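Local atomic coordinates of pyridine synthase TbtD (Thermobispora bispora, PDB entry 5WA4), a protein that probably catalyses the formal [4+2] aza-cycloaddition that forms the pyridine ring of the thiopeptide antibiotic thiomuracin, recognising its substrate through an N-terminal leader peptide. Residues 14-19 and 120-125; 35-40 and 69-74; 49-54 and 111-116; 170-175 and 319-324; 193-198 and 338-343. All coordinates share one frame; numbering follows the deposited sequence.

Contact 1: 14-19 and 120-125; sequences RVDYHA and DNTIHA
The imidazole of His18 lies stacked on the carboxylate of Asp120, the two planes only 6° apart and the side chains running past each other in opposite directions, with His18 ND1 3.4 Å from Asp120 CG. Asp120 CG stands anti to its own backbone N (chi1 -166°), a setting that also carries OD1 to the main chain of His18: His18 N donates to Asp120 OD1 at 2.9 Å, from above the carboxylate plane. Its other oxygen, OD2, is bonded to Ser88.

The planes of the Asp16 carboxylate and the His124 ring stand 89° apart, with the ring edge at His124 CD2 3.6 Å from Asp16 OD1. Arg14 grips that carboxylate side-on through NE and NH2, while OD1 also bonds to Ser118; two partners thus fix its rotation. Arg14 NH2 also bonds to the backbone O of Arg51. His124 NE2 turns to Thr122 OG1 (2.7 Å). At the Tyr17 ring edge sits Asn121 OD1, itself bonded to the backbone of Ser88.

Arg14 and His124 form an antiparallel hydrogen-bonded pair, followed by the non-hydrogen-bonded pair Val15 and Ile123, with Val15 CG2 4.4 Å from Ile123 CG1. Strand 9-16 is flanked on its other side by strand 55-62, where Val15 bonds to Leu56, and 123-128 ends the sheet within this chain. Helices 22-35 and 64-85 pack on the face bearing Val15 and Ile123.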
# COMPACT_ATOMS: atom_id res chain seq x y z
N ARG E 14 40.80 17.13 -3.12
CA ARG E 14 39.73 17.99 -2.66
C ARG E 14 40.12 19.48 -2.70
O ARG E 14 41.04 19.90 -2.00
CB ARG E 14 39.31 17.61 -1.24
CG ARG E 14 38.03 18.32 -0.81
CD ARG E 14 37.74 18.29 0.68
NE ARG E 14 36.69 19.26 1.00
CZ ARG E 14 35.40 18.98 1.12
NH1 ARG E 14 34.97 17.73 0.95
NH2 ARG E 14 34.52 19.94 1.40
N VAL E 15 39.42 20.28 -3.51
CA VAL E 15 39.61 21.73 -3.57
C VAL E 15 38.43 22.53 -3.00
O VAL E 15 37.43 22.71 -3.69
CB VAL E 15 39.81 22.20 -5.03
CG1 VAL E 15 40.19 23.67 -5.07
CG2 VAL E 15 40.82 21.32 -5.74
N ASP E 16 38.55 23.02 -1.77
CA ASP E 16 37.48 23.83 -1.16
C ASP E 16 37.40 25.26 -1.72
O ASP E 16 38.40 25.96 -1.83
CB ASP E 16 37.67 23.91 0.36
CG ASP E 16 37.49 22.56 1.04
OD1 ASP E 16 38.48 21.79 1.12
OD2 ASP E 16 36.37 22.28 1.51
N TYR E 17 36.19 25.69 -2.06
CA TYR E 17 36.00 27.01 -2.64
C TYR E 17 34.55 27.45 -2.42
O TYR E 17 33.77 27.54 -3.36
CB TYR E 17 36.36 26.95 -4.12
CG TYR E 17 36.67 28.25 -4.80
CD1 TYR E 17 37.72 29.07 -4.38
CD2 TYR E 17 35.94 28.64 -5.91
CE1 TYR E 17 38.00 30.24 -5.04
CE2 TYR E 17 36.21 29.82 -6.59
CZ TYR E 17 37.24 30.62 -6.16
OH TYR E 17 37.48 31.78 -6.86
N HIS E 18 34.23 27.71 -1.16
CA HIS E 18 32.85 27.86 -0.71
C HIS E 18 31.98 28.90 -1.43
O HIS E 18 30.95 28.56 -2.01
CB HIS E 18 32.86 28.17 0.79
CG HIS E 18 33.55 27.11 1.60
ND1 HIS E 18 33.99 27.34 2.88
CD2 HIS E 18 33.85 25.83 1.31
CE1 HIS E 18 34.55 26.23 3.35
NE2 HIS E 18 34.48 25.30 2.42
N ALA E 19 32.38 30.17 -1.39
CA ALA E 19 31.49 31.21 -1.89
C ALA E 19 32.09 31.87 -3.10
O ALA E 19 31.55 32.86 -3.62
CB ALA E 19 31.20 32.24 -0.81
N ASP E 120 38.30 26.70 3.99
CA ASP E 120 38.02 27.26 2.67
C ASP E 120 39.34 27.54 1.97
O ASP E 120 40.37 27.73 2.62
CB ASP E 120 37.16 28.52 2.79
CG ASP E 120 36.55 28.97 1.46
OD1 ASP E 120 36.54 28.18 0.48
OD2 ASP E 120 36.05 30.11 1.40
N ASN E 121 39.32 27.50 0.64
CA ASN E 121 40.49 27.79 -0.18
C ASN E 121 41.70 26.89 0.02
O ASN E 121 42.79 27.21 -0.47
CB ASN E 121 40.93 29.25 0.04
CG ASN E 121 39.83 30.23 -0.24
OD1 ASN E 121 39.49 30.48 -1.40
ND2 ASN E 121 39.26 30.81 0.82
N THR E 122 41.54 25.77 0.74
CA THR E 122 42.63 24.79 0.87
C THR E 122 42.56 23.65 -0.17
O THR E 122 41.52 23.43 -0.78
CB THR E 122 42.66 24.14 2.26
OG1 THR E 122 41.38 23.55 2.54
CG2 THR E 122 42.97 25.16 3.32
N ILE E 123 43.67 22.95 -0.33
CA ILE E 123 43.78 21.78 -1.21
C ILE E 123 44.20 20.57 -0.40
O ILE E 123 45.25 20.58 0.23
CB ILE E 123 44.79 21.99 -2.35
CG1 ILE E 123 44.22 22.91 -3.42
CG2 ILE E 123 45.19 20.65 -2.96
CD1 ILE E 123 45.18 23.23 -4.55
N HIS E 124 43.38 19.52 -0.42
CA HIS E 124 43.72 18.30 0.29
C HIS E 124 43.83 17.14 -0.70
O HIS E 124 42.97 16.96 -1.56
CB HIS E 124 42.67 17.99 1.36
CG HIS E 124 42.40 19.13 2.28
ND1 HIS E 124 43.04 19.28 3.50
CD2 HIS E 124 41.55 20.19 2.17
CE1 HIS E 124 42.60 20.38 4.09
NE2 HIS E 124 41.70 20.94 3.31
N ALA E 125 44.92 16.39 -0.58
CA ALA E 125 45.08 15.17 -1.35
C ALA E 125 44.40 14.06 -0.56
O ALA E 125 44.66 13.89 0.63
CB ALA E 125 46.56 14.86 -1.57

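Contact 2: 35-40 and 69-74; sequences AAFAAQ and AVVRPA
Phe37 takes a chi1 of 57°, placing CG between its backbone N and carbonyl carbon, and this swings the phenyl ring against helix 64-85, where Val71 meets it. Val71 in turn holds CG2 anti to its backbone N and beside the carbonyl carbon, so that this one methyl, rather than CG1, is presented to the ring. The result is a CH-pi contact: Val71 CG2 stands 3.3 Å from the centroid of the Phe37 ring, 11° off the ring normal, over the middle of the face and not toward any one edge atom.

Ala74, one turn further along the helix, reaches the same ring in a different way. Its CB lies at the ring edge, close to the plane and 3.9 Å from Phe37 CD2, and it also touches Ala36 CB at 3.7 Å. The phenyl group is therefore met on a face by one helical residue and along its rim by another. Val70 borders the root of the side chain, with its CG1 4.1 Å from Phe37 CB. The same methyl extends to Gln40, whose CB is 3.9 Å away and whose chain crosses the valine at about a right angle.

All of these side-chain contacts are apolar. Ala36 and Phe37 are the central residues of a type I turn from Ala35 to Ala38, in the connection that leads from helix 22-35 to strand 44-49. Helix 64-85 supplies the other partner, and Val60 of strand 55-62 touches both Phe37 and Val71, joining turn, helix and sheet.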
# COMPACT_ATOMS: atom_id res chain seq x y z
N ALA E 35 46.14 20.60 -18.35
CA ALA E 35 46.94 20.68 -19.57
C ALA E 35 48.42 20.48 -19.22
O ALA E 35 49.19 19.88 -19.99
CB ALA E 35 46.72 22.00 -20.28
N ALA E 36 48.79 20.96 -18.03
CA ALA E 36 50.16 20.91 -17.53
C ALA E 36 50.72 19.49 -17.40
O ALA E 36 51.94 19.32 -17.37
CB ALA E 36 50.24 21.60 -16.19
N PHE E 37 49.85 18.50 -17.30
CA PHE E 37 50.31 17.11 -17.26
C PHE E 37 49.55 16.20 -18.25
O PHE E 37 49.48 14.99 -18.05
CB PHE E 37 50.21 16.55 -15.84
CG PHE E 37 48.83 16.61 -15.25
CD1 PHE E 37 47.81 15.76 -15.68
CD2 PHE E 37 48.55 17.48 -14.21
CE1 PHE E 37 46.54 15.80 -15.14
CE2 PHE E 37 47.27 17.53 -13.64
CZ PHE E 37 46.27 16.69 -14.11
N ALA E 38 49.00 16.80 -19.31
CA ALA E 38 48.12 16.08 -20.24
C ALA E 38 48.83 15.16 -21.26
O ALA E 38 48.17 14.41 -21.97
CB ALA E 38 47.25 17.08 -21.00
N ALA E 39 50.15 15.24 -21.35
CA ALA E 39 50.90 14.26 -22.13
C ALA E 39 51.09 13.00 -21.29
O ALA E 39 51.09 11.88 -21.81
CB ALA E 39 52.24 14.82 -22.57
N GLN E 40 51.22 13.21 -19.98
CA GLN E 40 51.57 12.14 -19.05
C GLN E 40 50.33 11.47 -18.44
O GLN E 40 50.31 10.25 -18.22
CB GLN E 40 52.46 12.69 -17.94
CG GLN E 40 53.75 13.37 -18.42
CD GLN E 40 53.52 14.76 -19.04
OE1 GLN E 40 52.64 15.51 -18.61
NE2 GLN E 40 54.32 15.10 -20.05
N ALA E 69 55.76 13.32 -9.42
CA ALA E 69 56.63 13.91 -10.43
C ALA E 69 55.97 15.05 -11.18
O ALA E 69 56.53 16.14 -11.29
CB ALA E 69 57.11 12.85 -11.41
N VAL E 70 54.77 14.82 -11.72
CA VAL E 70 54.22 15.79 -12.66
C VAL E 70 52.74 16.19 -12.42
O VAL E 70 52.31 17.25 -12.90
CB VAL E 70 54.39 15.26 -14.13
CG1 VAL E 70 53.34 14.21 -14.47
CG2 VAL E 70 54.39 16.41 -15.13
N VAL E 71 51.98 15.39 -11.66
CA VAL E 71 50.56 15.71 -11.46
C VAL E 71 50.26 16.44 -10.12
O VAL E 71 49.56 17.45 -10.13
CB VAL E 71 49.66 14.42 -11.61
CG1 VAL E 71 49.59 13.59 -10.34
CG2 VAL E 71 48.26 14.78 -12.05
N ARG E 72 50.80 15.98 -8.98
CA ARG E 72 50.59 16.69 -7.71
C ARG E 72 51.21 18.09 -7.69
O ARG E 72 50.64 18.99 -7.07
CB ARG E 72 51.12 15.89 -6.51
CG ARG E 72 50.89 16.56 -5.15
CD ARG E 72 51.71 15.92 -4.02
NE ARG E 72 51.06 14.74 -3.41
CZ ARG E 72 50.20 14.78 -2.38
NH1 ARG E 72 49.87 15.94 -1.82
NH2 ARG E 72 49.67 13.66 -1.92
N PRO E 73 52.39 18.27 -8.33
CA PRO E 73 52.95 19.63 -8.44
C PRO E 73 52.15 20.61 -9.29
O PRO E 73 51.98 21.77 -8.88
CB PRO E 73 54.32 19.38 -9.09
CG PRO E 73 54.69 18.02 -8.64
CD PRO E 73 53.41 17.25 -8.64
N ALA E 74 51.67 20.16 -10.44
CA ALA E 74 50.93 21.03 -11.35
C ALA E 74 49.58 21.45 -10.74
O ALA E 74 48.98 22.45 -11.15
CB ALA E 74 50.71 20.34 -12.71

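Contact 3: 49-54 and 111-116; sequences HWRRGP and DGPLMP
Trp50 meets Leu114 with the rim of its indole: Leu114 CD2 lies at the edge, near the ring plane, 3.7 Å from Trp50 CZ3. The indole NE1 bonds to Glu108, and Leu104 and Ala105 of helix 98-107 also pack on the ring.

Next comes Arg51, bent at chi3 (100°) so that its guanidinium turns toward the 111-116 loop. Its NE donates to Pro113 O at 3.0 Å, tilted from the carbonyl plane. Asp111 O and Gly112 CA lie over a face of the group, the latter 3.6 Å from Arg51 NH2, while NH1 finds its ionic partner in Glu110. Gly112 sits here in a backbone conformation that glycine takes readily.

Trp50 to Gly53 form a type II turn, closed by Gly53 N to Trp50 O, in the loop of the beta hairpin that joins strands 44-49 and 55-62. Arg52 occupies its third position with phi 63°. It leans alongside Pro113, CG 3.4 Å from Pro113 O, and its NH1 makes a weak bond to Pro116 O (3.3 Å). Pro116 follows a cis peptide bond. On this partly solvent-exposed surface the bound peptide packs against Asp111 and Pro113.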
# COMPACT_ATOMS: atom_id res chain seq x y z
N HIS E 49 30.65 18.97 -5.56
CA HIS E 49 29.89 18.37 -4.47
C HIS E 49 29.73 19.35 -3.27
O HIS E 49 30.53 20.27 -3.10
CB HIS E 49 30.54 17.07 -3.99
CG HIS E 49 29.60 16.17 -3.26
ND1 HIS E 49 29.46 16.20 -1.89
CD2 HIS E 49 28.74 15.23 -3.71
CE1 HIS E 49 28.56 15.31 -1.52
NE2 HIS E 49 28.10 14.70 -2.61
N TRP E 50 28.73 19.07 -2.44
CA TRP E 50 28.28 19.91 -1.33
C TRP E 50 28.88 19.62 0.03
O TRP E 50 28.85 20.48 0.91
CB TRP E 50 26.76 19.80 -1.19
CG TRP E 50 26.23 18.39 -1.08
CD1 TRP E 50 25.80 17.60 -2.10
CD2 TRP E 50 26.07 17.60 0.12
NE1 TRP E 50 25.39 16.39 -1.63
CE2 TRP E 50 25.54 16.35 -0.28
CE3 TRP E 50 26.32 17.83 1.48
CZ2 TRP E 50 25.26 15.33 0.64
CZ3 TRP E 50 26.04 16.82 2.39
CH2 TRP E 50 25.51 15.58 1.96
N ARG E 51 29.40 18.42 0.23
CA ARG E 51 29.66 17.96 1.58
C ARG E 51 30.85 18.65 2.21
O ARG E 51 31.93 18.72 1.61
CB ARG E 51 29.86 16.45 1.59
CG ARG E 51 29.51 15.80 2.90
CD ARG E 51 29.97 14.38 2.91
NE ARG E 51 31.22 14.15 3.62
CZ ARG E 51 32.12 13.27 3.23
NH1 ARG E 51 31.90 12.58 2.12
NH2 ARG E 51 33.25 13.09 3.92
N ARG E 52 30.64 19.17 3.41
CA ARG E 52 31.65 19.93 4.14
C ARG E 52 32.01 21.22 3.41
O ARG E 52 33.12 21.73 3.57
CB ARG E 52 32.89 19.09 4.38
CG ARG E 52 32.61 17.78 5.06
CD ARG E 52 33.68 17.49 6.08
NE ARG E 52 34.99 17.42 5.45
CZ ARG E 52 36.13 17.59 6.12
NH1 ARG E 52 36.09 17.84 7.43
NH2 ARG E 52 37.30 17.51 5.47
N GLY E 53 31.09 21.73 2.60
CA GLY E 53 31.27 22.99 1.92
C GLY E 53 31.51 22.83 0.43
O GLY E 53 32.29 21.96 0.03
N PRO E 54 30.87 23.70 -0.38
CA PRO E 54 30.91 23.67 -1.84
C PRO E 54 32.33 23.45 -2.28
O PRO E 54 33.18 24.23 -1.87
CB PRO E 54 30.43 25.08 -2.25
CG PRO E 54 29.73 25.59 -1.07
CD PRO E 54 30.41 25.01 0.12
N ASP E 111 27.65 9.44 3.58
CA ASP E 111 28.65 8.95 4.55
C ASP E 111 29.87 9.86 4.66
O ASP E 111 30.56 10.13 3.68
CB ASP E 111 29.14 7.53 4.21
CG ASP E 111 28.20 6.46 4.68
OD1 ASP E 111 27.43 6.71 5.62
OD2 ASP E 111 28.23 5.36 4.08
N GLY E 112 30.13 10.27 5.89
CA GLY E 112 31.24 11.14 6.20
C GLY E 112 30.71 12.25 7.07
O GLY E 112 29.49 12.41 7.19
N PRO E 113 31.61 13.01 7.70
CA PRO E 113 31.16 14.18 8.46
C PRO E 113 30.41 15.15 7.57
O PRO E 113 30.74 15.26 6.40
CB PRO E 113 32.47 14.79 8.95
CG PRO E 113 33.37 13.59 9.11
CD PRO E 113 33.03 12.72 7.92
N LEU E 114 29.37 15.78 8.11
CA LEU E 114 28.70 16.87 7.44
C LEU E 114 29.22 18.17 8.00
O LEU E 114 29.30 19.17 7.28
CB LEU E 114 27.20 16.78 7.61
CG LEU E 114 26.51 15.51 7.12
CD1 LEU E 114 25.00 15.63 7.28
CD2 LEU E 114 26.88 15.25 5.66
N MET E 115 29.53 18.12 9.30
CA MET E 115 30.13 19.19 10.13
C MET E 115 31.38 18.65 10.82
O MET E 115 31.41 17.47 11.18
CB MET E 115 29.16 19.65 11.22
CG MET E 115 28.08 20.60 10.79
SD MET E 115 28.74 22.21 10.35
CE MET E 115 28.16 22.27 8.66
N PRO E 116 32.41 19.48 11.05
CA PRO E 116 32.78 20.83 10.62
C PRO E 116 33.26 20.88 9.17
O PRO E 116 33.95 19.94 8.77
CB PRO E 116 33.94 21.19 11.55
CG PRO E 116 33.77 20.30 12.73
CD PRO E 116 33.27 19.03 12.16

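Contact 4: 170-175 and 319-324; sequences DLVVAT and NCTYLH
Two almost antiparallel helices of the helical part of the fold meet here, with segments 170-175 and 319-324 inclined at 172° and their axes 9.9 Å apart, in the buried middle of the chain. Thr321 lies at the closest backbone approach, opposite Val172. Its hydroxyl comes up to that of Thr175 as the two side chains slide past each other in opposite directions, with OG1 of Thr175 3.2 Å from OG1 of Thr321.

Carbon contacts flank this pair. Val172 CG2 touches the Tyr322 ring at its edge, 3.7 Å from CE1. Leu171 CD1 reaches the rim of the imidazole at His324 CD2 (3.6 Å), the two side chains crossing at about a right angle; a chi1 of -178° swings the imidazole of His324 out to meet it. Trp249 of helix 244-265 stacks on the imidazole of His324.

Thr175 OG1 donates to Leu171 O, 3.2 Å away within its own helix, from above the carbonyl plane, and that oxygen also receives Thr175 N. Trp249 NE1 is hydrogen-bonded to both threonine hydroxyls, which share its one N-H, so the two buried hydroxyls have a polar partner from a third helix within an otherwise largely apolar interface.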
# COMPACT_ATOMS: atom_id res chain seq x y z
N ASP E 170 19.74 22.66 -25.56
CA ASP E 170 20.34 22.05 -26.75
C ASP E 170 20.79 20.59 -26.47
O ASP E 170 20.36 19.67 -27.16
CB ASP E 170 21.53 22.88 -27.27
CG ASP E 170 21.14 24.27 -27.80
OD1 ASP E 170 19.98 24.50 -28.17
OD2 ASP E 170 22.04 25.15 -27.88
N LEU E 171 21.63 20.40 -25.45
CA LEU E 171 22.14 19.07 -25.13
C LEU E 171 21.03 18.07 -24.87
O LEU E 171 21.00 16.99 -25.46
CB LEU E 171 23.08 19.12 -23.93
CG LEU E 171 24.34 19.94 -24.20
CD1 LEU E 171 25.33 19.88 -23.03
CD2 LEU E 171 24.97 19.51 -25.52
N VAL E 172 20.12 18.43 -23.97
CA VAL E 172 19.01 17.54 -23.63
C VAL E 172 18.20 17.13 -24.86
O VAL E 172 17.94 15.96 -25.07
CB VAL E 172 18.10 18.21 -22.57
CG1 VAL E 172 16.65 17.81 -22.74
CG2 VAL E 172 18.60 17.91 -21.18
N VAL E 173 17.82 18.10 -25.69
CA VAL E 173 17.06 17.81 -26.91
C VAL E 173 17.86 16.92 -27.88
O VAL E 173 17.30 16.02 -28.49
CB VAL E 173 16.67 19.12 -27.65
CG1 VAL E 173 15.97 18.82 -28.97
CG2 VAL E 173 15.77 19.98 -26.78
N ALA E 174 19.16 17.18 -28.01
CA ALA E 174 19.99 16.52 -29.02
C ALA E 174 20.16 15.03 -28.71
O ALA E 174 20.05 14.18 -29.60
CB ALA E 174 21.34 17.19 -29.12
N THR E 175 20.42 14.74 -27.43
CA THR E 175 20.51 13.37 -26.96
C THR E 175 19.22 12.58 -27.20
O THR E 175 19.26 11.42 -27.65
CB THR E 175 20.89 13.35 -25.48
OG1 THR E 175 22.13 14.04 -25.31
CG2 THR E 175 21.04 11.93 -24.97
N ASN E 319 20.83 10.03 -18.94
CA ASN E 319 21.16 10.31 -17.56
C ASN E 319 22.56 10.88 -17.41
O ASN E 319 22.81 11.72 -16.55
CB ASN E 319 21.01 9.07 -16.70
CG ASN E 319 19.72 9.09 -15.92
OD1 ASN E 319 18.69 8.61 -16.40
ND2 ASN E 319 19.76 9.69 -14.73
N CYS E 320 23.45 10.43 -18.27
CA CYS E 320 24.79 10.98 -18.29
C CYS E 320 24.73 12.47 -18.71
O CYS E 320 25.47 13.31 -18.21
CB CYS E 320 25.69 10.14 -19.22
SG CYS E 320 26.37 8.61 -18.44
N THR E 321 23.82 12.80 -19.63
CA THR E 321 23.65 14.18 -20.02
C THR E 321 23.24 15.03 -18.81
O THR E 321 23.87 16.08 -18.53
CB THR E 321 22.60 14.34 -21.11
OG1 THR E 321 23.08 13.74 -22.31
CG2 THR E 321 22.32 15.81 -21.36
N TYR E 322 22.21 14.59 -18.09
CA TYR E 322 21.77 15.31 -16.91
C TYR E 322 22.95 15.47 -15.97
O TYR E 322 23.12 16.53 -15.40
CB TYR E 322 20.62 14.59 -16.20
CG TYR E 322 19.34 14.47 -17.01
CD1 TYR E 322 19.06 15.35 -18.07
CD2 TYR E 322 18.40 13.49 -16.71
CE1 TYR E 322 17.89 15.23 -18.80
CE2 TYR E 322 17.23 13.37 -17.42
CZ TYR E 322 16.97 14.24 -18.47
OH TYR E 322 15.79 14.09 -19.20
N LEU E 323 23.79 14.44 -15.84
CA LEU E 323 24.91 14.50 -14.90
C LEU E 323 25.97 15.53 -15.35
O LEU E 323 26.68 16.12 -14.51
CB LEU E 323 25.55 13.11 -14.73
CG LEU E 323 24.92 12.03 -13.82
CD1 LEU E 323 25.73 10.77 -13.92
CD2 LEU E 323 24.88 12.45 -12.36
N HIS E 324 26.06 15.74 -16.66
CA HIS E 324 26.92 16.75 -17.27
C HIS E 324 26.41 18.14 -16.89
O HIS E 324 27.16 18.96 -16.36
CB HIS E 324 26.93 16.58 -18.79
CG HIS E 324 27.81 17.53 -19.55
ND1 HIS E 324 29.16 17.69 -19.28
CD2 HIS E 324 27.54 18.35 -20.60
CE1 HIS E 324 29.67 18.56 -20.14
NE2 HIS E 324 28.71 18.97 -20.95

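Contact 5: 193-198 and 338-343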
# COMPACT_ATOMS: atom_id res chain seq x y z
N SER E 193 8.37 13.02 -18.92
CA SER E 193 8.37 12.16 -17.75
C SER E 193 9.30 12.66 -16.62
O SER E 193 8.94 12.60 -15.45
CB SER E 193 8.75 10.75 -18.18
OG SER E 193 9.09 9.98 -17.05
N HIS E 194 10.48 13.17 -17.00
CA HIS E 194 11.49 13.61 -16.04
C HIS E 194 10.95 14.78 -15.25
O HIS E 194 10.98 14.77 -14.02
CB HIS E 194 12.79 13.99 -16.75
CG HIS E 194 13.98 14.17 -15.85
ND1 HIS E 194 14.40 13.22 -14.94
CD2 HIS E 194 14.90 15.17 -15.79
CE1 HIS E 194 15.49 13.64 -14.33
NE2 HIS E 194 15.82 14.82 -14.83
N ALA E 195 10.43 15.78 -15.97
CA ALA E 195 9.93 17.00 -15.35
C ALA E 195 8.71 16.70 -14.48
O ALA E 195 8.60 17.19 -13.35
CB ALA E 195 9.59 18.06 -16.41
N GLU E 196 7.79 15.90 -15.00
CA GLU E 196 6.61 15.51 -14.24
C GLU E 196 6.95 14.80 -12.91
O GLU E 196 6.21 14.91 -11.94
CB GLU E 196 5.72 14.62 -15.11
CG GLU E 196 5.08 15.38 -16.23
CD GLU E 196 4.11 16.43 -15.72
OE1 GLU E 196 3.55 16.21 -14.62
OE2 GLU E 196 3.91 17.47 -16.41
N ALA E 197 8.07 14.08 -12.88
CA ALA E 197 8.51 13.40 -11.68
C ALA E 197 8.80 14.41 -10.57
O ALA E 197 8.40 14.24 -9.42
CB ALA E 197 9.72 12.55 -11.98
N TYR E 198 9.51 15.47 -10.95
CA TYR E 198 9.74 16.64 -10.11
C TYR E 198 8.47 17.34 -9.70
O TYR E 198 8.30 17.68 -8.54
CB TYR E 198 10.64 17.65 -10.83
CG TYR E 198 10.94 18.93 -10.09
CD1 TYR E 198 11.73 18.93 -8.95
CD2 TYR E 198 10.49 20.15 -10.57
CE1 TYR E 198 12.04 20.09 -8.28
CE2 TYR E 198 10.80 21.35 -9.91
CZ TYR E 198 11.58 21.32 -8.76
OH TYR E 198 11.91 22.49 -8.10
N VAL E 338 13.99 23.15 -18.06
CA VAL E 338 14.47 22.88 -19.42
C VAL E 338 13.83 21.61 -20.07
O VAL E 338 13.38 21.68 -21.22
CB VAL E 338 15.99 22.77 -19.43
CG1 VAL E 338 16.47 22.10 -20.69
CG2 VAL E 338 16.59 24.16 -19.30
N CYS E 339 13.74 20.49 -19.34
CA CYS E 339 13.07 19.31 -19.90
C CYS E 339 11.61 19.61 -20.15
O CYS E 339 11.04 19.16 -21.14
CB CYS E 339 13.15 18.08 -18.97
SG CYS E 339 14.80 17.48 -18.54
N HIS E 340 10.99 20.35 -19.25
CA HIS E 340 9.58 20.60 -19.44
C HIS E 340 9.36 21.44 -20.71
O HIS E 340 8.43 21.19 -21.49
CB HIS E 340 8.98 21.28 -18.22
CG HIS E 340 7.52 21.51 -18.34
ND1 HIS E 340 6.58 20.62 -17.87
CD2 HIS E 340 6.82 22.52 -18.93
CE1 HIS E 340 5.37 21.07 -18.14
NE2 HIS E 340 5.49 22.22 -18.78
N LEU E 341 10.25 22.41 -20.94
CA LEU E 341 10.15 23.24 -22.14
C LEU E 341 10.50 22.45 -23.41
O LEU E 341 9.93 22.70 -24.47
CB LEU E 341 11.06 24.47 -22.01
CG LEU E 341 10.59 25.49 -20.96
CD1 LEU E 341 11.64 26.56 -20.67
CD2 LEU E 341 9.28 26.11 -21.43
N ALA E 342 11.43 21.50 -23.31
CA ALA E 342 11.72 20.68 -24.49
C ALA E 342 10.48 19.92 -24.87
O ALA E 342 10.10 19.92 -26.04
CB ALA E 342 12.85 19.74 -24.25
N ALA E 343 9.82 19.32 -23.89
CA ALA E 343 8.67 18.47 -24.21
C ALA E 343 7.48 19.28 -24.77
O ALA E 343 6.77 18.81 -25.66
CB ALA E 343 8.25 17.64 -22.99
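Ala195 and His340 form the centre of the first shell, with Ala195 CB 3.7 Å from His340 CB where the two helices come closest. The same alanine methyl lies 4.4 Å from Cys339 CB, so it faces two successive residues of the opposing helix. Next to it, Cys339 directs its sulfur to the rim of the His194 imidazole: SG is 3.6 Å from His194 CD2 and 80° off the ring normal, an edge approach rather than one over the ring face. The histidine gets there by placing CG anti to its backbone N (chi1 -168°). On the other flank of Ala195, Glu196 OE2 comes to 4.3 Å of His340 CE1, near the imidazole plane; their charged atoms are not in contact.

A second shell holds these groups. His194 NE2 bonds to Arg335, and its ring stacks on that of Tyr322. Glu196 forms its salt bridge with Arg209 of helix 205-218, whose Trp212 meets the ring of His340.

The axes of segments 193-198 and 338-343 come within 8.2 Å and cross at -133°; the segments lie on helices 184-201 and 332-352. An alanine at the crossing allows this close approach, while His194 and Glu196 lie to the two sides of Ala195, against Cys339 and His340. Close helix packing through a small alanine at the crossing thus joins helices 184-201 and 332-352 in the helical C-terminal part of the chain.

From the N terminus, contact 1 closes the widest early loop, pairing strand 9-16 with 123-128 at the edge of the sheet. Contacts 2 and 3 both fall within that loop and cross each other along the chain: the first ties the turn after helix 22-35 to helix 64-85, the second the hairpin loop 49-54 to residues 111-116. Contact 3 touches contact 1 where Arg14 NH2 meets Arg51 O. Contacts 4 and 5 come after these three and cross each other, since helices 164-178 and 184-201 pair in order with 307-328 and 332-352. They touch through Tyr322 and His194, and knit the helical part together, their centres 27 Å or more from those of contacts 1 to 3.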